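Local coordinates for putative membrane protein COG4129 (PDB 3KMI), which is of unknown function but is probably a membrane-bound aromatic acid exporter, represented here by its helical C-terminal domain, at residues A[164-167]-A[168-171]. Residues are numbered along the deposited sequence; the frame is centred on the assembly and turned at random.
Sequences LKQF and LVNR
Two i to i+4 side-chain pairs, Q166 with N170 and F167 with R171, lie along two turns of helix 148-176. Q166 NE2 donates to N170 OD1 at 3.2 Å. The bond is nearly straight at the hydrogen (160°). OD1 lies in the amide plane of Q166, but NE2 sits above the carbonyl plane of N170, off its lone pairs. The bend of the Q166 chain at chi2 (57°) turns the amide along the helix toward N170. V169 CG1 packs against the same NE2, 3.5 Å away. The other end of the N170 amide, ND2, hydrogen-bonds Q84 OE1 of helix 68-95.

The helix belongs to the all-helical C-terminal domain of the putative exporter, and this part of it is largely buried against its neighbours. F167 and R171 run side by side toward helix 7-33. F167 CZ sits over one face of the guanidinium, toward its rim, 3.7 Å from R171 NH2. The two planes are 55° apart. NH2 hydrogen-bonds S22 OG.

Four i+4 to i backbone hydrogen bonds join 168-171 to 164-167, among them R171 N to F167 O at 2.9 Å. F167 O has a second donor in Q84 NE2. L168 CG packs 3.5 Å from L164 O.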
loop_
_atom_site.group_PDB
_atom_site.type_symbol
_atom_site.label_atom_id
_atom_site.label_comp_id
_atom_site.label_asym_id
_atom_site.label_seq_id
_atom_site.Cartn_x
_atom_site.Cartn_y
_atom_site.Cartn_z
ATOM N N LEU A 164 -0.367 -7.636 2.358
ATOM C CA LEU A 164 0.347 -8.861 2.056
ATOM C C LEU A 164 0.255 -9.280 0.596
ATOM O O LEU A 164 1.180 -9.895 0.081
ATOM C CB LEU A 164 -0.106 -10.010 2.975
ATOM C CG LEU A 164 0.385 -9.933 4.421
ATOM C CD1 LEU A 164 -0.287 -11.129 5.170
ATOM C CD2 LEU A 164 1.938 -10.079 4.509
ATOM N N LYS A 165 -0.842 -8.980 -0.081
ATOM C CA LYS A 165 -0.951 -9.335 -1.494
ATOM C C LYS A 165 0.101 -8.568 -2.284
ATOM O O LYS A 165 0.807 -9.139 -3.106
ATOM C CB LYS A 165 -2.351 -9.039 -2.049
ATOM C CG LYS A 165 -2.598 -9.616 -3.432
ATOM C CD LYS A 165 -4.038 -9.324 -3.879
ATOM C CE LYS A 165 -4.356 -9.922 -5.229
ATOM N NZ LYS A 165 -5.788 -9.712 -5.500
ATOM N N GLN A 166 0.195 -7.266 -2.037
ATOM C CA GLN A 166 1.208 -6.467 -2.733
ATOM C C GLN A 166 2.620 -6.880 -2.340
ATOM O O GLN A 166 3.475 -6.925 -3.191
ATOM C CB GLN A 166 1.023 -4.971 -2.543
ATOM C CG GLN A 166 1.887 -4.212 -3.593
ATOM C CD GLN A 166 1.561 -4.608 -5.072
ATOM O OE1 GLN A 166 0.393 -4.619 -5.499
ATOM N NE2 GLN A 166 2.606 -4.906 -5.847
ATOM N N PHE A 167 2.855 -7.207 -1.062
ATOM C CA PHE A 167 4.144 -7.776 -0.645
ATOM C C PHE A 167 4.557 -9.013 -1.463
ATOM O O PHE A 167 5.714 -9.136 -1.911
ATOM C CB PHE A 167 4.114 -8.140 0.853
ATOM C CG PHE A 167 5.451 -8.558 1.390
ATOM C CD1 PHE A 167 6.292 -7.615 1.974
ATOM C CD2 PHE A 167 5.888 -9.894 1.269
ATOM C CE1 PHE A 167 7.508 -7.965 2.460
ATOM C CE2 PHE A 167 7.117 -10.265 1.729
ATOM C CZ PHE A 167 7.943 -9.296 2.343
ATOM N N LEU A 168 3.615 -9.918 -1.696
ATOM C CA LEU A 168 3.922 -11.146 -2.424
ATOM C C LEU A 168 4.130 -10.871 -3.904
ATOM O O LEU A 168 4.970 -11.506 -4.526
ATOM C CB LEU A 168 2.834 -12.223 -2.232
ATOM C CG LEU A 168 2.748 -12.847 -0.825
ATOM C CD1 LEU A 168 1.399 -13.586 -0.610
ATOM C CD2 LEU A 168 3.949 -13.801 -0.517
ATOM N N VAL A 169 3.394 -9.900 -4.448
ATOM C CA VAL A 169 3.559 -9.521 -5.853
ATOM C C VAL A 169 4.955 -8.953 -6.035
ATOM O O VAL A 169 5.631 -9.253 -7.045
ATOM C CB VAL A 169 2.478 -8.517 -6.311
ATOM C CG1 VAL A 169 2.825 -7.885 -7.685
ATOM C CG2 VAL A 169 1.109 -9.199 -6.325
ATOM N N ASN A 170 5.359 -8.135 -5.065
ATOM C CA ASN A 170 6.678 -7.498 -5.043
ATOM C C ASN A 170 7.804 -8.520 -4.903
ATOM O O ASN A 170 8.834 -8.424 -5.577
ATOM C CB ASN A 170 6.797 -6.453 -3.901
ATOM C CG ASN A 170 6.088 -5.140 -4.219
ATOM O OD1 ASN A 170 5.768 -4.867 -5.361
ATOM N ND2 ASN A 170 5.833 -4.325 -3.194
ATOM N N ARG A 171 7.619 -9.505 -4.037
ATOM C CA ARG A 171 8.685 -10.478 -3.790
ATOM C C ARG A 171 8.860 -11.358 -5.041
ATOM O O ARG A 171 9.977 -11.709 -5.401
ATOM C CB ARG A 171 8.416 -11.302 -2.531
ATOM C CG ARG A 171 9.538 -12.338 -2.241
ATOM C CD ARG A 171 9.656 -12.651 -0.791
ATOM N NE ARG A 171 10.330 -11.599 -0.035
ATOM C CZ ARG A 171 10.727 -11.714 1.224
ATOM N NH1 ARG A 171 10.550 -12.866 1.889
ATOM N NH2 ARG A 171 11.361 -10.691 1.816
#